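Local coordinates for glycerol-3-phosphate dehydrogenase [NAD(P)+] (Coxiella burnetii, PDB 3K96), which probably catalyses the NAD(P)H-dependent reduction of dihydroxyacetone phosphate to sn-glycerol 3-phosphate, the precursor for phospholipid synthesis, at residues K134-G139 with V209-S214; P108-H113 with A304-Y309; V158-S163 with G263-G268; K216-I221 with Y309-V314. All blocks are in the same frame, centred on the assembly; numbering follows the deposited sequence. Where two conformers were deposited one is given.

Interaction 1: K134-G139 with V209-S214; sequences KGLAKG and VELCGS
Gly135 and Ser214 meet almost backbone to backbone: the two CA atoms lie 3.7 Å apart, and Ser214 CB sits 3.6 Å from Gly135 CA. The backbone angles of Gly135 (phi 124°, psi 159°) call for a glycine, since a CB would press on the carbonyl oxygen of Lys134. Next to it, Lys134 CB rests 3.6 Å from Gly213 O, while Leu136 lays its CG against Ser214 CB, and its CD2 makes a loose methyl-to-methyl contact with Leu211 CD2, 4.4 Å away.

No direct hydrogen bond joins the segments; two waters do the work. One accepts from Gly135 N and donates to Glu210 O at 2.9 Å, the other accepts from Leu136 N at 2.8 Å and donates to Ser214 O. Consecutive amides of the loop are thus tied through solvent to carbonyls of the helix. The loop follows strand 128-131 of the Rossmann-type nucleotide-binding domain, and helix 206-228 belongs to the C-terminal helical domain, so this is a buried piece of the domain interface.

Further out, Ser214 OG turns back on its own helix and bonds to Leu211 O at 2.9 Å; with chi1 at 73° it sits between the backbone N and carbonyl carbon. Leu136 continues onto Val314 and Leu317 of helix 307-320. The Lys134 chain runs extended beyond CG, away from the helix, and carries NZ to a salt bridge with Asp269; both residues are predicted to bind sn-glycerol 3-phosphate.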
# COMPACT_ATOMS: atom_id res chain seq x y z
N LYS A 134 17.19 3.08 9.49
CA LYS A 134 15.78 3.44 9.78
C LYS A 134 15.46 2.99 11.20
O LYS A 134 15.76 1.88 11.59
CB LYS A 134 14.83 2.73 8.80
CG LYS A 134 15.11 3.03 7.33
CD LYS A 134 14.21 2.21 6.39
CE LYS A 134 14.59 2.44 4.94
NZ LYS A 134 13.85 1.60 3.98
N GLY A 135 14.88 3.88 11.97
CA GLY A 135 14.54 3.60 13.35
C GLY A 135 15.17 4.61 14.30
O GLY A 135 16.17 5.25 13.98
N LEU A 136 14.60 4.73 15.48
CA LEU A 136 15.14 5.62 16.48
C LEU A 136 16.37 5.00 17.13
O LEU A 136 16.49 3.77 17.19
CB LEU A 136 14.09 5.90 17.54
CG LEU A 136 12.84 6.62 17.05
CD1 LEU A 136 11.81 6.73 18.20
CD2 LEU A 136 13.23 8.02 16.50
N ALA A 137 17.30 5.82 17.59
CA ALA A 137 18.49 5.31 18.26
C ALA A 137 18.23 5.18 19.75
O ALA A 137 17.19 5.59 20.26
CB ALA A 137 19.72 6.24 18.01
N LYS A 138 19.21 4.61 20.44
CA LYS A 138 19.17 4.44 21.90
C LYS A 138 18.65 5.71 22.58
O LYS A 138 19.12 6.81 22.31
CB LYS A 138 20.59 4.12 22.38
CG LYS A 138 20.74 3.87 23.89
CD LYS A 138 22.20 3.45 24.22
CE LYS A 138 22.39 3.20 25.72
NZ LYS A 138 21.43 2.18 26.24
N GLY A 139 17.66 5.55 23.46
CA GLY A 139 17.05 6.68 24.15
C GLY A 139 15.90 7.31 23.36
O GLY A 139 15.46 8.43 23.66
N VAL A 209 10.71 11.95 6.97
CA VAL A 209 11.30 10.77 6.38
C VAL A 209 11.82 9.82 7.47
O VAL A 209 11.59 8.61 7.43
CB VAL A 209 12.44 11.14 5.35
CG1 VAL A 209 13.24 9.92 4.95
CG2 VAL A 209 11.84 11.81 4.11
N GLU A 210 12.50 10.38 8.46
CA GLU A 210 13.02 9.58 9.55
C GLU A 210 11.92 8.90 10.34
O GLU A 210 12.00 7.74 10.64
CB GLU A 210 13.80 10.46 10.53
CG GLU A 210 15.18 10.88 10.06
CD GLU A 210 15.85 11.80 11.08
OE1 GLU A 210 16.71 11.33 11.82
OE2 GLU A 210 15.46 12.98 11.17
N LEU A 211 10.92 9.66 10.73
CA LEU A 211 9.86 9.12 11.53
C LEU A 211 9.04 8.04 10.79
O LEU A 211 8.65 7.04 11.39
CB LEU A 211 9.00 10.25 12.09
CG LEU A 211 9.74 11.05 13.17
CD1 LEU A 211 8.93 12.28 13.53
CD2 LEU A 211 10.04 10.18 14.43
N CYS A 212 8.82 8.23 9.50
CA CYS A 212 8.12 7.23 8.69
C CYS A 212 8.90 5.94 8.73
O CYS A 212 8.35 4.86 8.92
CB CYS A 212 7.96 7.68 7.24
SG CYS A 212 6.66 8.86 7.00
N GLY A 213 10.21 6.07 8.51
CA GLY A 213 11.08 4.91 8.52
C GLY A 213 11.18 4.25 9.88
O GLY A 213 11.45 3.07 9.98
N SER A 214 10.95 4.99 10.95
CA SER A 214 11.11 4.39 12.27
C SER A 214 9.85 3.63 12.71
O SER A 214 9.87 2.95 13.73
CB SER A 214 11.45 5.48 13.31
OG SER A 214 10.31 6.28 13.60
O HOH W 1 14.66 6.79 11.10
O HOH W 2 12.18 3.30 15.62

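Interaction 2: P108-H113 with A304-Y309; sequences PSFAFH and AIEGLY
Ser109 N gives Glu306 OE2 a short, nearly straight hydrogen bond, 2.7 Å with an N-H...O angle of 168°. The carboxylate oxygen is met on its anti side, somewhat out of the carboxylate plane. Ser109 OG also comes close to the same Glu306 OE2, at 3.2 Å. Beyond CG the Glu306 chain is extended, which carries the carboxylate up to the start of helix 109-119.

The aromatic contacts centre on Phe110 and Tyr309. Phe110 CB lies squarely over the middle of the Tyr309 ring, a CH-pi contact of 3.4 Å to the centroid. The Phe110 ring then turns its edge toward that Tyr309 face in a T-shaped pair, with planes at 81° and centroids 5.8 Å apart. A chi1 of -172° puts Tyr309 CG anti to the backbone N and brings one face of the ring against Phe110 CA and CB, while Ser109 OG touches the tyrosine at its edge.

Apolar packing extends the seam: Phe110 CZ meets Ala304 CB at 3.8 Å, and CE2 lies about as far from Glu306 CG. Within its own segment, Pro108 CB lies against a face of the phenylalanine ring.

Here a strand-to-helix turn of the Rossmann-type domain meets the loop leading into helix 307-320 of the C-terminal domain, an arrangement consistent with a cofactor cleft between domains, where Glu306 is predicted to bind NADPH.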
# COMPACT_ATOMS: atom_id res chain seq x y z
N PRO A 108 22.25 -1.25 11.71
CA PRO A 108 20.92 -1.27 12.31
C PRO A 108 20.72 -0.12 13.31
O PRO A 108 21.69 0.41 13.87
CB PRO A 108 20.90 -2.62 13.05
CG PRO A 108 21.85 -3.47 12.31
CD PRO A 108 22.97 -2.50 11.92
N SER A 109 19.47 0.25 13.55
CA SER A 109 19.17 1.34 14.46
C SER A 109 19.72 1.11 15.88
O SER A 109 20.15 2.07 16.55
CB SER A 109 17.66 1.62 14.49
OG SER A 109 16.93 0.46 14.80
N PHE A 110 19.76 -0.14 16.31
CA PHE A 110 20.27 -0.45 17.63
C PHE A 110 21.79 -0.34 17.71
O PHE A 110 22.33 -0.44 18.79
CB PHE A 110 19.80 -1.85 18.13
CG PHE A 110 20.05 -2.99 17.16
CD1 PHE A 110 21.32 -3.57 17.04
CD2 PHE A 110 19.01 -3.51 16.39
CE1 PHE A 110 21.54 -4.65 16.17
CE2 PHE A 110 19.22 -4.57 15.53
CZ PHE A 110 20.50 -5.14 15.40
N ALA A 111 22.48 -0.16 16.58
CA ALA A 111 23.93 0.03 16.61
C ALA A 111 24.35 1.46 16.21
O ALA A 111 25.54 1.81 16.25
CB ALA A 111 24.61 -0.97 15.69
N PHE A 112 23.39 2.30 15.85
CA PHE A 112 23.69 3.65 15.37
C PHE A 112 24.45 4.45 16.42
O PHE A 112 25.51 5.04 16.12
CB PHE A 112 22.38 4.35 14.97
CG PHE A 112 22.58 5.56 14.11
CD1 PHE A 112 22.69 5.43 12.73
CD2 PHE A 112 22.63 6.83 14.67
CE1 PHE A 112 22.85 6.53 11.92
CE2 PHE A 112 22.80 7.94 13.87
CZ PHE A 112 22.90 7.79 12.48
N HIS A 113 23.91 4.50 17.63
CA HIS A 113 24.57 5.22 18.72
C HIS A 113 26.05 4.81 18.85
O HIS A 113 26.94 5.67 18.88
CB HIS A 113 23.86 4.95 20.04
CG HIS A 113 24.56 5.54 21.23
ND1 HIS A 113 25.43 4.83 22.01
CD2 HIS A 113 24.51 6.79 21.75
CE1 HIS A 113 25.89 5.60 22.98
NE2 HIS A 113 25.35 6.80 22.84
N ALA A 304 19.77 -10.83 13.73
CA ALA A 304 19.00 -9.83 14.47
C ALA A 304 18.04 -9.08 13.57
O ALA A 304 18.37 -8.76 12.42
CB ALA A 304 19.96 -8.84 15.11
N ILE A 305 16.85 -8.80 14.09
CA ILE A 305 15.90 -7.98 13.34
C ILE A 305 15.73 -6.68 14.10
O ILE A 305 16.09 -6.57 15.26
CB ILE A 305 14.53 -8.67 13.07
CG1 ILE A 305 13.76 -8.95 14.36
CG2 ILE A 305 14.71 -9.94 12.24
CD1 ILE A 305 12.33 -9.45 14.07
N GLU A 306 15.19 -5.67 13.45
CA GLU A 306 15.08 -4.37 14.09
C GLU A 306 13.72 -4.02 14.61
O GLU A 306 13.60 -3.14 15.44
CB GLU A 306 15.46 -3.28 13.11
CG GLU A 306 16.90 -2.98 13.01
CD GLU A 306 17.16 -2.08 11.83
OE1 GLU A 306 16.92 -2.57 10.71
OE2 GLU A 306 17.58 -0.91 12.02
N GLY A 307 12.69 -4.72 14.14
CA GLY A 307 11.32 -4.38 14.52
C GLY A 307 11.01 -4.33 15.99
O GLY A 307 10.24 -3.47 16.43
N LEU A 308 11.55 -5.27 16.77
CA LEU A 308 11.27 -5.27 18.22
C LEU A 308 11.91 -4.02 18.86
O LEU A 308 11.27 -3.32 19.63
CB LEU A 308 11.78 -6.54 18.92
CG LEU A 308 11.11 -7.87 18.56
CD1 LEU A 308 11.53 -8.28 17.16
CD2 LEU A 308 11.54 -8.93 19.54
N TYR A 309 13.16 -3.76 18.52
CA TYR A 309 13.85 -2.57 18.99
C TYR A 309 13.10 -1.33 18.55
O TYR A 309 12.86 -0.44 19.36
CB TYR A 309 15.28 -2.56 18.45
CG TYR A 309 16.16 -1.48 19.01
CD1 TYR A 309 16.73 -1.61 20.28
CD2 TYR A 309 16.48 -0.37 18.25
CE1 TYR A 309 17.58 -0.61 20.79
CE2 TYR A 309 17.32 0.62 18.74
CZ TYR A 309 17.86 0.51 20.00
OH TYR A 309 18.70 1.50 20.47

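Interaction 3: V158-S163 with G263-G268; sequences VISGPS and GLAGLG
Pro162 and Leu264 carry the apolar part of this contact. The leucine places CD2 3.9 Å from Pro162 CD and nearly as close to CG, the two side chains crossing at about a right angle. Leu264 CG lies beside its backbone N, anti to the carbonyl carbon (chi1 -66°), which brings CD2 across the CG-CD side of the proline ring. A lighter touch joins Ser160 CB and Ala265 CB, 4.2 Å apart.

The other contacts set carbon atoms against backbone oxygens. Pro162 CD comes within 3.4 Å of Leu264 O, and Pro162 CB lies 3.7 Å from Gly268 O, so the pyrrolidine ring fits against the first turn of helix 264-275. The backbones also come close, Gly161 CA lying 4.5 Å from Ala265 CA. At Gly268 a CB would point toward the proline, tight against Pro162 CG, and would also clash with Leu264 O.

The segments come from the two domains. Residues 158-160 end a strand of the large mixed sheet in the Rossmann-type domain, and the turn beyond it runs past the start of a helix in the C-terminal domain. Gly161 and Ser163 of this turn are predicted to bind sn-glycerol 3-phosphate.

No hydrogen bond crosses between the segments. Gly268 N bonds to Gly263 O at 3.0 Å, closing a wide pi-type turn that begins at the N-cap glycine. At the dimer contact, Pro162 packs on Ala237 and Leu264 on Thr241, both of the second subunit.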
# COMPACT_ATOMS: atom_id res chain seq x y z
N VAL A 158 19.31 11.84 4.79
CA VAL A 158 18.72 10.53 4.98
C VAL A 158 18.20 10.04 3.64
O VAL A 158 17.60 10.79 2.89
CB VAL A 158 17.57 10.53 6.02
CG1 VAL A 158 16.52 11.54 5.66
CG2 VAL A 158 16.94 9.11 6.16
N ILE A 159 18.48 8.78 3.33
CA ILE A 159 18.01 8.16 2.11
C ILE A 159 17.07 7.04 2.57
O ILE A 159 17.45 6.19 3.38
CB ILE A 159 19.16 7.65 1.26
CG1 ILE A 159 18.65 7.23 -0.13
CG2 ILE A 159 19.89 6.50 1.97
CD1 ILE A 159 19.76 6.80 -1.07
N SER A 160 15.84 7.06 2.06
CA SER A 160 14.81 6.13 2.48
C SER A 160 13.73 5.93 1.45
O SER A 160 13.27 6.87 0.84
CB SER A 160 14.16 6.67 3.74
OG SER A 160 13.48 5.67 4.45
N GLY A 161 13.36 4.67 1.24
CA GLY A 161 12.30 4.33 0.30
C GLY A 161 12.11 2.83 0.18
O GLY A 161 12.77 2.07 0.90
N PRO A 162 11.18 2.39 -0.70
CA PRO A 162 10.99 0.96 -0.90
C PRO A 162 12.20 0.43 -1.64
O PRO A 162 12.34 0.63 -2.85
CB PRO A 162 9.73 0.87 -1.77
CG PRO A 162 9.63 2.19 -2.46
CD PRO A 162 10.32 3.20 -1.58
N SER A 163 13.06 -0.27 -0.94
CA SER A 163 14.30 -0.69 -1.58
C SER A 163 14.89 -1.98 -1.07
O SER A 163 15.87 -1.94 -0.33
CB SER A 163 15.32 0.42 -1.35
OG SER A 163 15.44 0.67 0.03
N GLY A 263 4.38 9.59 0.26
CA GLY A 263 5.49 9.39 -0.69
C GLY A 263 6.24 8.09 -0.51
O GLY A 263 5.79 7.18 0.20
N LEU A 264 7.42 8.01 -1.14
CA LEU A 264 8.25 6.82 -1.10
C LEU A 264 8.68 6.39 0.28
O LEU A 264 8.68 5.18 0.57
CB LEU A 264 9.50 7.04 -1.97
CG LEU A 264 9.26 7.19 -3.47
CD1 LEU A 264 10.47 7.85 -4.20
CD2 LEU A 264 8.92 5.80 -4.08
N ALA A 265 9.01 7.36 1.15
CA ALA A 265 9.51 7.06 2.50
C ALA A 265 8.38 6.64 3.47
O ALA A 265 8.62 5.97 4.47
CB ALA A 265 10.28 8.26 3.05
N GLY A 266 7.14 7.02 3.14
CA GLY A 266 6.00 6.64 3.97
C GLY A 266 5.33 5.47 3.29
O GLY A 266 5.79 4.32 3.40
N LEU A 267 4.27 5.78 2.54
CA LEU A 267 3.49 4.78 1.80
C LEU A 267 4.29 3.75 1.00
O LEU A 267 4.02 2.56 1.08
CB LEU A 267 2.53 5.50 0.85
CG LEU A 267 1.81 4.64 -0.18
CD1 LEU A 267 0.91 3.64 0.51
CD2 LEU A 267 1.05 5.51 -1.14
N GLY A 268 5.28 4.21 0.24
CA GLY A 268 6.04 3.30 -0.60
C GLY A 268 6.69 2.19 0.17
O GLY A 268 6.45 1.01 -0.09

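Interaction 4: K216-I221 with Y309-V314; sequences KNILAI and YNTDQV
Asn217 and Asn310 turn their side chains toward one another with nearly matching first torsions, each CG lying beside its own backbone N. Ile218 does likewise with CG1 (chi1 -60°) and then runs out straight, so that CD1 reaches into the groove between Asn310 and Val314.

The two amide groups end up nearly coplanar, their planes only 5° apart, yet the direct bond is weak: Asn217 ND2 to Asn310 OD1 is 3.4 Å. A water backs it up, accepting from Asn217 N and donating to Asn310 OD1 at 2.8 Å. That water takes up an amide left without a bond to the preceding turn, where helix 206-228 is kinked.

Ile218 CD1 packs 3.7 Å from Val314 CB and equally close to Asn310 O. Thr311 OG1 rests against both CG1 and CG2 of Ile218, 3.7 Å from CG1; that hydroxyl is bonded to Gly307 O in its own helix.

The axes of the two helix segments come within 8.8 Å at a crossing angle of -117°, burying this face within the all-helical C-terminal domain. Asn217 OD1 takes a weak hydrogen bond from Lys216 NZ, which also bonds to Thr273 OG1. The packed helix pair therefore borders the predicted active site, in which Lys216 is the proposed proton acceptor.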
# COMPACT_ATOMS: atom_id res chain seq x y z
N LYS A 216 7.66 1.91 10.09
CA LYS A 216 7.22 0.91 9.13
C LYS A 216 7.45 -0.55 9.53
O LYS A 216 6.62 -1.39 9.21
CB LYS A 216 7.86 1.13 7.77
CG LYS A 216 9.35 0.98 7.79
CD LYS A 216 9.77 0.19 6.63
CE LYS A 216 11.23 -0.16 6.70
NZ LYS A 216 11.43 -1.39 5.87
N ASN A 217 8.55 -0.86 10.20
CA ASN A 217 8.83 -2.24 10.60
C ASN A 217 7.94 -2.73 11.73
O ASN A 217 7.73 -3.92 11.87
CB ASN A 217 10.28 -2.42 11.00
CG ASN A 217 11.21 -2.40 9.81
OD1 ASN A 217 10.83 -2.73 8.68
ND2 ASN A 217 12.45 -2.04 10.07
N ILE A 218 7.47 -1.80 12.54
CA ILE A 218 6.53 -2.10 13.60
C ILE A 218 5.22 -2.53 12.91
O ILE A 218 4.58 -3.52 13.30
CB ILE A 218 6.22 -0.84 14.44
CG1 ILE A 218 7.51 -0.27 15.10
CG2 ILE A 218 5.15 -1.16 15.48
CD1 ILE A 218 7.31 1.12 15.76
N LEU A 219 4.83 -1.79 11.88
CA LEU A 219 3.60 -2.12 11.14
C LEU A 219 3.77 -3.43 10.37
O LEU A 219 2.81 -4.19 10.22
CB LEU A 219 3.19 -0.96 10.23
CG LEU A 219 2.99 0.35 11.01
CD1 LEU A 219 2.60 1.52 10.10
CD2 LEU A 219 1.97 0.18 12.12
N ALA A 220 4.99 -3.72 9.92
CA ALA A 220 5.29 -4.97 9.24
C ALA A 220 5.07 -6.14 10.19
O ALA A 220 4.58 -7.18 9.79
CB ALA A 220 6.73 -4.96 8.70
N ILE A 221 5.44 -5.97 11.45
CA ILE A 221 5.22 -7.02 12.43
C ILE A 221 3.72 -7.19 12.63
O ILE A 221 3.23 -8.32 12.60
CB ILE A 221 5.90 -6.75 13.76
CG1 ILE A 221 7.44 -6.76 13.59
CG2 ILE A 221 5.49 -7.80 14.80
CD1 ILE A 221 8.17 -6.45 14.92
N TYR A 309 13.16 -3.76 18.52
CA TYR A 309 13.85 -2.57 18.99
C TYR A 309 13.10 -1.33 18.55
O TYR A 309 12.86 -0.44 19.36
CB TYR A 309 15.28 -2.56 18.45
CG TYR A 309 16.16 -1.48 19.01
CD1 TYR A 309 16.73 -1.61 20.28
CD2 TYR A 309 16.48 -0.37 18.25
CE1 TYR A 309 17.58 -0.61 20.79
CE2 TYR A 309 17.32 0.62 18.74
CZ TYR A 309 17.86 0.51 20.00
OH TYR A 309 18.70 1.50 20.47
N ASN A 310 12.72 -1.25 17.27
CA ASN A 310 11.95 -0.11 16.80
C ASN A 310 10.67 0.08 17.64
O ASN A 310 10.32 1.19 17.98
CB ASN A 310 11.45 -0.25 15.35
CG ASN A 310 12.55 -0.27 14.28
OD1 ASN A 310 12.27 -0.68 13.15
ND2 ASN A 310 13.76 0.17 14.62
N THR A 311 9.96 -1.02 17.91
CA THR A 311 8.71 -0.96 18.66
C THR A 311 8.96 -0.36 20.03
O THR A 311 8.26 0.56 20.48
CB THR A 311 8.05 -2.36 18.84
OG1 THR A 311 7.80 -2.96 17.57
CG2 THR A 311 6.73 -2.28 19.59
N ASP A 312 9.99 -0.85 20.69
CA ASP A 312 10.31 -0.36 22.03
C ASP A 312 10.68 1.11 22.04
O ASP A 312 10.24 1.85 22.92
CB ASP A 312 11.43 -1.21 22.65
CG ASP A 312 10.99 -2.63 22.92
OD1 ASP A 312 9.75 -2.87 22.92
OD2 ASP A 312 11.88 -3.50 23.12
N GLN A 313 11.47 1.55 21.05
CA GLN A 313 11.90 2.96 21.04
C GLN A 313 10.76 3.91 20.72
O GLN A 313 10.60 4.95 21.36
CB GLN A 313 13.06 3.19 20.05
CG GLN A 313 14.32 2.41 20.37
CD GLN A 313 14.91 2.77 21.71
OE1 GLN A 313 15.02 3.94 22.07
NE2 GLN A 313 15.31 1.76 22.45
N VAL A 314 9.94 3.54 19.74
CA VAL A 314 8.83 4.37 19.35
C VAL A 314 7.77 4.39 20.43
O VAL A 314 7.19 5.44 20.71
CB VAL A 314 8.24 3.94 17.98
CG1 VAL A 314 6.94 4.66 17.70
CG2 VAL A 314 9.26 4.20 16.89
O HOH W 3 10.64 0.79 11.36

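Interactions 1, 2 and 3 bridge the Rossmann-type and C-terminal domains; interaction 4 lies within the latter. Interaction 1 is close to all the others, its centre about 10 Å from that of interaction 2, about 13 Å from interaction 3 and about 9 Å from interaction 4. Lys134 NZ lies 3.3 Å from Gly161 O of interaction 3, a weak hydrogen bond between two residues predicted to bind sn-glycerol 3-phosphate. Interactions 2 and 4 share Tyr309, and Ser109 OG packs 3.2 Å from Asn310 ND2. Nearest atoms of interactions 3 and 4 are about 6 Å apart. Asp269, already paired with Lys134, has a long, weak ion pair with Lys216, tying interactions 1 and 4 to the predicted substrate site.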